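Long-range contacts in glucose 1-dehydrogenase (Haloferax mediterranei, PDB 2B5W), which catalyses the zinc-dependent oxidation of D-glucose and some other aldose sugars, using NADP(+) in preference to NAD(+) as electron acceptor: residues F52-H63 and R115-M124; T75-T86 and E132-A143. The protein carries 1 engineered substitution. All coordinates share one frame; numbering follows the deposited sequence.

Interaction 1: F52-H63 and R115-M124. With ZN (zinc ion), chain B.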
loop_
_atom_site.group_PDB
_atom_site.type_symbol
_atom_site.label_atom_id
_atom_site.label_comp_id
_atom_site.label_asym_id
_atom_site.label_seq_id
_atom_site.Cartn_x
_atom_site.Cartn_y
_atom_site.Cartn_z
ATOM N N PHE A 52 -28.147 -2.971 -15.295
ATOM C CA PHE A 52 -29.017 -4.043 -15.752
ATOM C C PHE A 52 -28.287 -4.797 -16.855
ATOM O O PHE A 52 -27.500 -4.191 -17.612
ATOM C CB PHE A 52 -30.367 -3.522 -16.289
ATOM C CG PHE A 52 -31.332 -3.031 -15.223
ATOM C CD1 PHE A 52 -30.909 -2.703 -13.944
ATOM C CD2 PHE A 52 -32.664 -2.861 -15.539
ATOM C CE1 PHE A 52 -31.795 -2.253 -12.984
ATOM C CE2 PHE A 52 -33.557 -2.393 -14.586
ATOM C CZ PHE A 52 -33.117 -2.096 -13.306
ATOM N N PRO A 53 -28.523 -6.100 -16.956
ATOM C CA PRO A 53 -27.944 -6.898 -18.034
ATOM C C PRO A 53 -28.424 -6.379 -19.389
ATOM O O PRO A 53 -29.570 -5.972 -19.521
ATOM C CB PRO A 53 -28.451 -8.314 -17.764
ATOM C CG PRO A 53 -28.878 -8.292 -16.322
ATOM C CD PRO A 53 -29.340 -6.918 -16.037
ATOM N N GLU A 54 -27.531 -6.375 -20.365
ATOM C CA GLU A 54 -27.839 -5.933 -21.732
ATOM C C GLU A 54 -29.235 -6.340 -22.186
ATOM O O GLU A 54 -29.531 -7.535 -22.310
ATOM C CB GLU A 54 -26.831 -6.548 -22.717
ATOM C CG GLU A 54 -26.596 -5.748 -23.983
ATOM C CD GLU A 54 -26.716 -4.244 -23.770
ATOM O OE1 GLU A 54 -27.802 -3.746 -23.376
ATOM O OE2 GLU A 54 -25.711 -3.552 -24.014
ATOM N N GLY A 55 -30.066 -5.340 -22.482
ATOM C CA GLY A 55 -31.319 -5.559 -23.186
ATOM C C GLY A 55 -32.433 -6.105 -22.323
ATOM O O GLY A 55 -33.459 -6.563 -22.839
ATOM N N GLU A 56 -32.238 -6.048 -21.007
ATOM C CA GLU A 56 -33.214 -6.571 -20.062
ATOM C C GLU A 56 -33.789 -5.465 -19.211
ATOM O O GLU A 56 -33.169 -4.422 -19.009
ATOM C CB GLU A 56 -32.575 -7.658 -19.203
ATOM C CG GLU A 56 -32.111 -8.814 -20.071
ATOM C CD GLU A 56 -31.913 -10.101 -19.318
ATOM O OE1 GLU A 56 -32.854 -10.523 -18.588
ATOM O OE2 GLU A 56 -30.820 -10.704 -19.487
ATOM N N ASP A 57 -35.003 -5.702 -18.718
ATOM C CA ASP A 57 -35.784 -4.662 -18.059
ATOM C C ASP A 57 -35.768 -4.753 -16.536
ATOM O O ASP A 57 -36.553 -4.078 -15.859
ATOM C CB ASP A 57 -37.244 -4.661 -18.571
ATOM C CG ASP A 57 -38.038 -5.909 -18.176
ATOM O OD1 ASP A 57 -37.572 -6.758 -17.386
ATOM O OD2 ASP A 57 -39.179 -6.120 -18.628
ATOM N N HIS A 58 -34.837 -5.542 -16.011
ATOM C CA HIS A 58 -34.716 -5.721 -14.569
ATOM C C HIS A 58 -33.324 -6.253 -14.258
ATOM O O HIS A 58 -32.592 -6.662 -15.169
ATOM C CB HIS A 58 -35.775 -6.721 -14.084
ATOM C CG HIS A 58 -35.543 -8.125 -14.556
ATOM N ND1 HIS A 58 -35.898 -8.566 -15.814
ATOM C CD2 HIS A 58 -34.933 -9.180 -13.955
ATOM C CE1 HIS A 58 -35.545 -9.830 -15.955
ATOM N NE2 HIS A 58 -34.966 -10.230 -14.835
ATOM N N LEU A 59 -33.001 -6.265 -12.972
ATOM C CA LEU A 59 -31.811 -6.919 -12.474
ATOM C C LEU A 59 -32.228 -7.766 -11.265
ATOM O O LEU A 59 -32.733 -7.239 -10.282
ATOM C CB LEU A 59 -30.782 -5.889 -12.043
ATOM C CG LEU A 59 -29.549 -6.445 -11.304
ATOM C CD1 LEU A 59 -28.744 -7.316 -12.229
ATOM C CD2 LEU A 59 -28.726 -5.317 -10.798
ATOM N N VAL A 60 -32.033 -9.075 -11.369
ATOM C CA VAL A 60 -32.246 -9.945 -10.198
ATOM C C VAL A 60 -31.147 -9.618 -9.186
ATOM O O VAL A 60 -29.955 -9.549 -9.560
ATOM C CB VAL A 60 -32.198 -11.422 -10.568
ATOM C CG1 VAL A 60 -32.225 -12.298 -9.325
ATOM C CG2 VAL A 60 -33.379 -11.797 -11.500
ATOM N N LEU A 61 -31.538 -9.356 -7.942
ATOM C CA LEU A 61 -30.606 -8.962 -6.919
ATOM C C LEU A 61 -29.904 -10.175 -6.301
ATOM O O LEU A 61 -30.297 -11.300 -6.540
ATOM C CB LEU A 61 -31.329 -8.185 -5.836
ATOM C CG LEU A 61 -31.956 -6.841 -6.236
ATOM C CD1 LEU A 61 -32.792 -6.338 -5.053
ATOM C CD2 LEU A 61 -30.881 -5.856 -6.611
ATOM N N GLY A 62 -28.889 -9.878 -5.487
ATOM C CA GLY A 62 -28.260 -10.846 -4.607
ATOM C C GLY A 62 -26.940 -11.368 -5.130
ATOM O O GLY A 62 -26.873 -11.980 -6.201
ATOM N N HIS A 63 -25.900 -11.215 -4.314
ATOM C CA HIS A 63 -24.583 -11.737 -4.679
ATOM C C HIS A 63 -23.993 -12.613 -3.569
ATOM O O HIS A 63 -22.896 -13.132 -3.719
ATOM C CB HIS A 63 -23.614 -10.580 -4.983
ATOM C CG HIS A 63 -23.472 -9.641 -3.839
ATOM N ND1 HIS A 63 -24.392 -8.641 -3.585
ATOM C CD2 HIS A 63 -22.571 -9.597 -2.826
ATOM C CE1 HIS A 63 -24.072 -8.035 -2.453
ATOM N NE2 HIS A 63 -22.984 -8.606 -1.958
ATOM N N ARG A 115 -22.470 -10.623 -10.608
ATOM C CA ARG A 115 -23.832 -11.143 -10.496
ATOM C C ARG A 115 -24.564 -10.425 -9.355
ATOM O O ARG A 115 -24.073 -10.334 -8.226
ATOM C CB ARG A 115 -23.789 -12.655 -10.294
ATOM C CG ARG A 115 -23.367 -13.402 -11.576
ATOM C CD ARG A 115 -23.835 -14.823 -11.755
ATOM N NE ARG A 115 -25.287 -14.946 -11.628
ATOM C CZ ARG A 115 -25.965 -16.054 -11.846
ATOM N NH1 ARG A 115 -25.356 -17.162 -12.247
ATOM N NH2 ARG A 115 -27.283 -16.059 -11.634
ATOM N N GLY A 116 -25.747 -9.892 -9.684
ATOM C CA GLY A 116 -26.572 -9.157 -8.745
ATOM C C GLY A 116 -26.206 -7.694 -8.578
ATOM O O GLY A 116 -26.801 -6.992 -7.773
ATOM N N ILE A 117 -25.195 -7.233 -9.303
ATOM C CA ILE A 117 -24.643 -5.909 -9.072
ATOM C C ILE A 117 -24.471 -5.132 -10.376
ATOM O O ILE A 117 -24.999 -4.035 -10.517
ATOM C CB ILE A 117 -23.317 -6.007 -8.314
ATOM C CG1 ILE A 117 -23.497 -6.758 -7.021
ATOM C CG2 ILE A 117 -22.780 -4.590 -8.023
ATOM C CD1 ILE A 117 -22.160 -7.071 -6.314
ATOM N N VAL A 118 -23.699 -5.684 -11.303
ATOM C CA VAL A 118 -23.502 -5.007 -12.598
ATOM C C VAL A 118 -23.390 -5.971 -13.764
ATOM O O VAL A 118 -22.506 -6.836 -13.828
ATOM C CB VAL A 118 -22.308 -4.041 -12.555
ATOM C CG1 VAL A 118 -21.024 -4.739 -12.081
ATOM C CG2 VAL A 118 -22.115 -3.356 -13.921
ATOM N N GLY A 119 -24.325 -5.852 -14.697
ATOM C CA GLY A 119 -24.251 -6.566 -15.949
ATOM C C GLY A 119 -24.795 -7.975 -16.010
ATOM O O GLY A 119 -24.937 -8.540 -17.103
ATOM N N ALA A 120 -25.132 -8.559 -14.845
ATOM C CA ALA A 120 -25.549 -9.951 -14.802
ATOM C C ALA A 120 -26.496 -10.143 -13.616
ATOM O O ALA A 120 -26.270 -9.619 -12.542
ATOM C CB ALA A 120 -24.356 -10.891 -14.694
ATOM N N HIS A 121 -27.561 -10.883 -13.841
ATOM C CA HIS A 121 -28.516 -11.217 -12.801
ATOM C C HIS A 121 -27.841 -11.960 -11.657
ATOM O O HIS A 121 -26.920 -12.731 -11.869
ATOM C CB HIS A 121 -29.619 -12.096 -13.346
ATOM C CG HIS A 121 -30.483 -11.392 -14.333
ATOM N ND1 HIS A 121 -31.104 -10.206 -14.034
ATOM C CD2 HIS A 121 -30.798 -11.688 -15.616
ATOM C CE1 HIS A 121 -31.790 -9.803 -15.097
ATOM N NE2 HIS A 121 -31.616 -10.677 -16.067
ATOM N N GLY A 122 -28.364 -11.690 -10.474
ATOM C CA GLY A 122 -27.860 -12.257 -9.234
ATOM C C GLY A 122 -28.509 -13.588 -8.903
ATOM O O GLY A 122 -28.965 -14.325 -9.789
ATOM N N TYR A 123 -28.567 -13.878 -7.596
ATOM C CA TYR A 123 -28.889 -15.183 -7.087
ATOM C C TYR A 123 -30.226 -15.285 -6.334
ATOM O O TYR A 123 -30.594 -16.389 -5.915
ATOM C CB TYR A 123 -27.766 -15.667 -6.156
ATOM C CG TYR A 123 -26.414 -15.725 -6.837
ATOM C CD1 TYR A 123 -26.225 -16.513 -7.963
ATOM C CD2 TYR A 123 -25.321 -14.990 -6.366
ATOM C CE1 TYR A 123 -25.005 -16.563 -8.600
ATOM C CE2 TYR A 123 -24.126 -15.027 -7.005
ATOM C CZ TYR A 123 -23.965 -15.814 -8.121
ATOM O OH TYR A 123 -22.759 -15.884 -8.790
ATOM N N MET A 124 -30.954 -14.169 -6.205
ATOM C CA MET A 124 -32.242 -14.183 -5.524
ATOM C C MET A 124 -33.330 -14.730 -6.444
ATOM O O MET A 124 -34.241 -14.009 -6.857
ATOM C CB MET A 124 -32.633 -12.798 -5.006
ATOM C CG MET A 124 -31.824 -12.381 -3.833
ATOM S SD MET A 124 -32.343 -10.803 -3.173
ATOM C CE MET A 124 -31.193 -10.692 -1.778
HETATM ZN ZN ZN B . -22.676 -8.362 0.079
#

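Interaction 2: T75-T86 and E132-A143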
loop_
_atom_site.group_PDB
_atom_site.type_symbol
_atom_site.label_atom_id
_atom_site.label_comp_id
_atom_site.label_asym_id
_atom_site.label_seq_id
_atom_site.Cartn_x
_atom_site.Cartn_y
_atom_site.Cartn_z
ATOM N N THR A 75 -20.202 -31.536 -14.810
ATOM C CA THR A 75 -19.188 -31.112 -13.865
ATOM C C THR A 75 -18.784 -32.255 -12.939
ATOM O O THR A 75 -19.433 -33.299 -12.908
ATOM C CB THR A 75 -19.693 -29.937 -12.995
ATOM O OG1 THR A 75 -20.676 -30.392 -12.059
ATOM C CG2 THR A 75 -20.388 -28.862 -13.869
ATOM N N GLU A 76 -17.750 -32.007 -12.145
ATOM C CA GLU A 76 -17.311 -32.947 -11.107
ATOM C C GLU A 76 -17.970 -32.723 -9.757
ATOM O O GLU A 76 -17.655 -33.398 -8.786
ATOM C CB GLU A 76 -15.812 -32.858 -10.936
ATOM C CG GLU A 76 -15.067 -33.398 -12.144
ATOM C CD GLU A 76 -13.581 -33.276 -11.977
ATOM O OE1 GLU A 76 -13.069 -32.153 -12.145
ATOM O OE2 GLU A 76 -12.938 -34.297 -11.664
ATOM N N LEU A 77 -18.889 -31.773 -9.687
ATOM C CA LEU A 77 -19.720 -31.632 -8.494
ATOM C C LEU A 77 -20.697 -32.779 -8.398
ATOM O O LEU A 77 -20.908 -33.537 -9.363
ATOM C CB LEU A 77 -20.473 -30.293 -8.553
ATOM C CG LEU A 77 -19.607 -29.061 -8.525
ATOM C CD1 LEU A 77 -20.452 -27.814 -8.797
ATOM C CD2 LEU A 77 -18.914 -28.930 -7.178
ATOM N N GLU A 78 -21.283 -32.930 -7.221
ATOM C CA GLU A 78 -22.255 -33.964 -6.925
ATOM C C GLU A 78 -23.593 -33.392 -6.478
ATOM O O GLU A 78 -23.662 -32.363 -5.809
ATOM C CB GLU A 78 -21.716 -34.872 -5.814
ATOM C CG GLU A 78 -20.416 -35.539 -6.187
ATOM C CD GLU A 78 -19.928 -36.514 -5.130
ATOM O OE1 GLU A 78 -19.261 -36.095 -4.162
ATOM O OE2 GLU A 78 -20.220 -37.708 -5.270
ATOM N N GLU A 79 -24.651 -34.093 -6.855
ATOM C CA GLU A 79 -26.014 -33.836 -6.396
ATOM C C GLU A 79 -26.064 -33.830 -4.865
ATOM O O GLU A 79 -25.537 -34.717 -4.209
ATOM C CB GLU A 79 -26.940 -34.907 -6.958
ATOM C CG GLU A 79 -28.414 -34.602 -6.802
ATOM C CD GLU A 79 -29.286 -35.417 -7.748
ATOM O OE1 GLU A 79 -28.809 -35.815 -8.836
ATOM O OE2 GLU A 79 -30.464 -35.651 -7.408
ATOM N N GLY A 80 -26.657 -32.777 -4.312
ATOM C CA GLY A 80 -26.698 -32.557 -2.886
ATOM C C GLY A 80 -25.545 -31.751 -2.291
ATOM O O GLY A 80 -25.631 -31.409 -1.091
ATOM N N ASP A 81 -24.486 -31.441 -3.050
ATOM C CA ASP A 81 -23.373 -30.619 -2.568
ATOM C C ASP A 81 -23.885 -29.222 -2.190
ATOM O O ASP A 81 -24.745 -28.659 -2.883
ATOM C CB ASP A 81 -22.311 -30.394 -3.608
ATOM C CG ASP A 81 -21.457 -31.603 -3.849
ATOM O OD1 ASP A 81 -21.642 -32.609 -3.118
ATOM O OD2 ASP A 81 -20.588 -31.591 -4.755
ATOM N N ILE A 82 -23.368 -28.695 -1.095
ATOM C CA ILE A 82 -23.674 -27.316 -0.679
ATOM C C ILE A 82 -22.589 -26.432 -1.255
ATOM O O ILE A 82 -21.373 -26.633 -1.015
ATOM C CB ILE A 82 -23.728 -27.172 0.875
ATOM C CG1 ILE A 82 -24.692 -28.163 1.517
ATOM C CG2 ILE A 82 -24.133 -25.768 1.269
ATOM C CD1 ILE A 82 -26.053 -28.194 0.877
ATOM N N VAL A 83 -23.011 -25.421 -2.018
ATOM C CA VAL A 83 -22.104 -24.541 -2.717
ATOM C C VAL A 83 -22.418 -23.059 -2.544
ATOM O O VAL A 83 -23.580 -22.684 -2.358
ATOM C CB VAL A 83 -22.093 -24.871 -4.240
ATOM C CG1 VAL A 83 -21.499 -26.254 -4.495
ATOM C CG2 VAL A 83 -23.494 -24.801 -4.848
ATOM N N VAL A 84 -21.370 -22.250 -2.588
ATOM C CA VAL A 84 -21.443 -20.811 -2.641
ATOM C C VAL A 84 -20.810 -20.358 -3.953
ATOM O O VAL A 84 -19.653 -20.682 -4.235
ATOM C CB VAL A 84 -20.674 -20.184 -1.443
ATOM C CG1 VAL A 84 -20.574 -18.713 -1.597
ATOM C CG2 VAL A 84 -21.351 -20.566 -0.121
ATOM N N PRO A 85 -21.524 -19.578 -4.751
ATOM C CA PRO A 85 -20.944 -19.056 -5.999
ATOM C C PRO A 85 -20.087 -17.817 -5.774
ATOM O O PRO A 85 -20.430 -16.936 -4.953
ATOM C CB PRO A 85 -22.200 -18.661 -6.822
ATOM C CG PRO A 85 -23.188 -18.253 -5.773
ATOM C CD PRO A 85 -22.934 -19.161 -4.570
ATOM N N THR A 86 -19.027 -17.675 -6.576
ATOM C CA THR A 86 -18.327 -16.404 -6.644
ATOM C C THR A 86 -19.211 -15.439 -7.449
ATOM O O THR A 86 -20.236 -15.831 -8.029
ATOM C CB THR A 86 -16.955 -16.513 -7.301
ATOM O OG1 THR A 86 -17.154 -16.901 -8.674
ATOM C CG2 THR A 86 -16.101 -17.581 -6.652
ATOM N N GLU A 132 -18.842 -24.717 -12.731
ATOM C CA GLU A 132 -18.310 -25.381 -11.542
ATOM C C GLU A 132 -17.075 -24.700 -10.972
ATOM O O GLU A 132 -16.852 -24.716 -9.757
ATOM C CB GLU A 132 -18.037 -26.856 -11.768
ATOM C CG GLU A 132 -16.981 -27.121 -12.818
ATOM C CD GLU A 132 -16.652 -28.604 -13.003
ATOM O OE1 GLU A 132 -16.660 -29.344 -12.004
ATOM O OE2 GLU A 132 -16.404 -29.019 -14.164
ATOM N N LYS A 133 -16.281 -24.053 -11.804
ATOM C CA LYS A 133 -15.072 -23.389 -11.350
ATOM C C LYS A 133 -15.354 -22.187 -10.446
ATOM O O LYS A 133 -14.471 -21.746 -9.738
ATOM C CB LYS A 133 -14.222 -22.945 -12.541
ATOM C CG LYS A 133 -14.834 -21.862 -13.392
ATOM C CD LYS A 133 -14.067 -21.696 -14.733
ATOM C CE LYS A 133 -12.717 -21.034 -14.514
ATOM N NZ LYS A 133 -11.922 -20.853 -15.788
ATOM N N TYR A 134 -16.586 -21.678 -10.499
ATOM C CA TYR A 134 -17.041 -20.557 -9.668
ATOM C C TYR A 134 -18.035 -20.990 -8.595
ATOM O O TYR A 134 -18.647 -20.125 -7.956
ATOM C CB TYR A 134 -17.656 -19.442 -10.526
ATOM C CG TYR A 134 -16.715 -18.926 -11.608
ATOM C CD1 TYR A 134 -15.395 -18.657 -11.324
ATOM C CD2 TYR A 134 -17.138 -18.800 -12.915
ATOM C CE1 TYR A 134 -14.526 -18.215 -12.300
ATOM C CE2 TYR A 134 -16.268 -18.353 -13.892
ATOM C CZ TYR A 134 -14.958 -18.081 -13.583
ATOM O OH TYR A 134 -14.035 -17.658 -14.560
ATOM N N LEU A 135 -18.173 -22.290 -8.382
ATOM C CA LEU A 135 -18.974 -22.828 -7.284
ATOM C C LEU A 135 -17.997 -23.390 -6.277
ATOM O O LEU A 135 -17.210 -24.287 -6.602
ATOM C CB LEU A 135 -19.950 -23.916 -7.750
ATOM C CG LEU A 135 -21.114 -23.367 -8.584
ATOM C CD1 LEU A 135 -21.928 -24.432 -9.254
ATOM C CD2 LEU A 135 -22.010 -22.433 -7.736
ATOM N N VAL A 136 -18.068 -22.892 -5.046
ATOM C CA VAL A 136 -17.181 -23.346 -3.996
ATOM C C VAL A 136 -17.951 -24.242 -3.044
ATOM O O VAL A 136 -18.897 -23.813 -2.388
ATOM C CB VAL A 136 -16.579 -22.151 -3.234
ATOM C CG1 VAL A 136 -15.628 -22.657 -2.140
ATOM C CG2 VAL A 136 -15.896 -21.186 -4.198
ATOM N N ARG A 137 -17.569 -25.509 -2.955
ATOM C CA ARG A 137 -18.183 -26.388 -1.990
ATOM C C ARG A 137 -17.803 -25.922 -0.602
ATOM O O ARG A 137 -16.659 -25.524 -0.350
ATOM C CB ARG A 137 -17.674 -27.820 -2.199
ATOM C CG ARG A 137 -18.253 -28.459 -3.469
ATOM C CD ARG A 137 -17.516 -29.734 -3.912
ATOM N NE ARG A 137 -16.245 -29.356 -4.483
ATOM C CZ ARG A 137 -15.375 -30.190 -5.051
ATOM N NH1 ARG A 137 -15.611 -31.487 -5.111
ATOM N NH2 ARG A 137 -14.250 -29.698 -5.535
ATOM N N ILE A 138 -18.787 -25.958 0.294
ATOM C CA ILE A 138 -18.558 -25.596 1.691
ATOM C C ILE A 138 -19.071 -26.739 2.555
ATOM O O ILE A 138 -19.926 -27.547 2.144
ATOM C CB ILE A 138 -19.247 -24.245 2.057
ATOM C CG1 ILE A 138 -20.770 -24.368 2.036
ATOM C CG2 ILE A 138 -18.774 -23.130 1.165
ATOM C CD1 ILE A 138 -21.468 -23.141 2.645
ATOM N N PRO A 139 -18.636 -26.766 3.815
ATOM C CA PRO A 139 -19.182 -27.789 4.719
ATOM C C PRO A 139 -20.711 -27.778 4.803
ATOM O O PRO A 139 -21.357 -26.710 4.816
ATOM C CB PRO A 139 -18.526 -27.452 6.063
ATOM C CG PRO A 139 -17.276 -26.753 5.697
ATOM C CD PRO A 139 -17.659 -25.894 4.470
ATOM N N ARG A 140 -21.319 -28.954 4.852
ATOM C CA ARG A 140 -22.791 -29.039 4.894
ATOM C C ARG A 140 -23.402 -28.224 6.009
ATOM O O ARG A 140 -24.498 -27.659 5.883
ATOM C CB ARG A 140 -23.293 -30.488 5.057
ATOM C CG ARG A 140 -22.915 -31.379 3.956
ATOM C CD ARG A 140 -23.608 -32.730 4.006
ATOM N NE ARG A 140 -23.814 -33.254 2.657
ATOM C CZ ARG A 140 -24.819 -32.911 1.854
ATOM N NH1 ARG A 140 -25.759 -32.045 2.233
ATOM N NH2 ARG A 140 -24.880 -33.451 0.651
ATOM N N SER A 141 -22.745 -28.197 7.160
ATOM C CA SER A 141 -23.229 -27.486 8.313
ATOM C C SER A 141 -23.154 -25.956 8.223
ATOM O O SER A 141 -23.662 -25.243 9.082
ATOM C CB SER A 141 -22.548 -27.933 9.591
ATOM O OG SER A 141 -21.129 -27.910 9.488
ATOM N N GLN A 142 -22.477 -25.461 7.196
ATOM C CA GLN A 142 -22.459 -24.027 6.889
ATOM C C GLN A 142 -23.575 -23.626 5.946
ATOM O O GLN A 142 -23.652 -22.478 5.536
ATOM C CB GLN A 142 -21.067 -23.628 6.347
ATOM C CG GLN A 142 -20.026 -23.732 7.486
ATOM C CD GLN A 142 -18.584 -23.407 7.076
ATOM O OE1 GLN A 142 -18.353 -22.910 6.002
ATOM N NE2 GLN A 142 -17.632 -23.696 7.974
ATOM N N ALA A 143 -24.473 -24.544 5.621
ATOM C CA ALA A 143 -25.588 -24.186 4.751
ATOM C C ALA A 143 -26.462 -23.111 5.366
ATOM O O ALA A 143 -26.883 -22.219 4.634
ATOM C CB ALA A 143 -26.423 -25.370 4.434
#

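Interaction 1: F52-H63 and R115-M124
The His121 ring is held on one face and at its edges by residues 52-63. Pro53 sets its CG over the centre of that face, 3.6 Å from the ring centroid, in a CH-pi contact. At the edge, His121 NE2 donates to Glu56 OE1 at 2.8 Å. The bond is almost straight (176°) and lies in the ring plane, but it meets the carboxylate from above its own plane. The other ring nitrogen, His121 ND1, accepts the backbone N-H of Val60 at 3.0 Å. With both nitrogens engaged, the rotation of the imidazole is fixed. Because ND1 accepts from Val60, the proton sits on NE2, where it is given to Glu56. The His58 ring lies nearly parallel to His121 but slid well aside, so the two barely overlap. His58 ND1 is bonded to Asp57 OD1, and His58 NE2 is hydrogen-bonded with Lys18 NZ.

Beyond the ring, three backbone bonds join the segments. Gly122 N bonds to Val60 O, Tyr123 N to Gly62 O and Met124 N to Leu61 O. This joins the edge of the small antiparallel sheet containing strand 58-60 to the loop 121-124, within the GroES-like domain of a zinc-containing alcohol dehydrogenase. With chi1 at 172°, Val60 swings CG1 to the side away from its own N, and this methyl comes to 3.6 Å from Met124 O. A CB on Gly62 would run into Met124 CG, and the backbone angles there would also press it on the preceding carbonyl oxygen.

At the far end His63 binds the catalytic zinc through NE2 at 2.1 Å, with Glu64 and the engineered Cys38 as further ligands. Ile117 CD1 lies over one face of the His63 ring, 4.1 Å from its centroid. Tyr123 turns a ring edge to His63 CA. Arg115 NE and NH2 hold the carbonyl oxygens of His121 and Gly122, while Tyr123 CE1 sits over the centre of the guanidinium face.

Interaction 2: T75-T86 and E132-A143
Thr75 and Glu132 slide past each other in opposite directions, and the carboxylate of Glu132 ends beside the Thr75 backbone. Glu132 CG stands between its own backbone N and carbonyl carbon (chi1 63°), and the chain then runs extended to the 75-77 turn. There Glu132 OE1 accepts the N-H of Glu76 at 2.9 Å, on the syn side and 33° out of the carboxylate plane. Thr75 OG1 takes the N-H of Leu77 in an ST turn and is also hydrogen-bonded with Pro72 O. With an alanine in place of Glu132, the N-H of Glu76 would probably lose its acceptor and the 75-77 turn would be less firmly tied.

Leu77 crosses Leu135 at about a right angle, CD1 to CD1 at 3.7 Å. Its other methyl, CD2, lies 3.6 Å from Arg137 CD, where the two side chains cross at a slant. Asp81 runs beside Arg137 and points the same way, though their charged atoms do not touch. Asp81 OD2 instead takes the N-H of Glu78.

Leu135 CD2 fits against Val83 CG2 and Pro85 CB. The side chains of Val84 and Val136 lie on the other side of the sheet. Ile138 reaches Ile82 CG2 with CG1 at 3.7 Å and Val84 CG2 with CD1 at 3.8 Å. Ala143 CB also meets Ile82 CG2. Arg140 crosses Ile82 at about a right angle, and its NH2 makes a weak bond to Gly80 O. Thr86 OG1 approaches Tyr134 CB at 3.2 Å, but its polar partner is Arg89.

Val84 and Val136 form a hydrogen-bonded pair, flanked by the non-hydrogen-bonded pairs Val83-Arg137 and Pro85-Leu135. This is antiparallel pairing of strands 82-85 and 135-137 in the main sheet of the GroES-like domain.

Both contacts belong to the GroES-like domain, with centres about 22 Å apart. Their segments alternate along the chain: 52-63, 75-86, 115-124, then 132-143. Interaction 1 uses the edge of the small sheet with strand 58-60. Interaction 2 lies in the larger mixed sheet. Strand 64-71, which starts directly after His63, pairs with strand 82-85, so one chain run leads from the zinc ligand to interaction 2. The two contacts also touch: Tyr123 OH lies 2.6 Å from Thr86 O, a probable hydrogen bond. Interaction 1 supplies a zinc ligand, whereas Val84 of interaction 2 is about 11 Å from the metal, measured from its side chain.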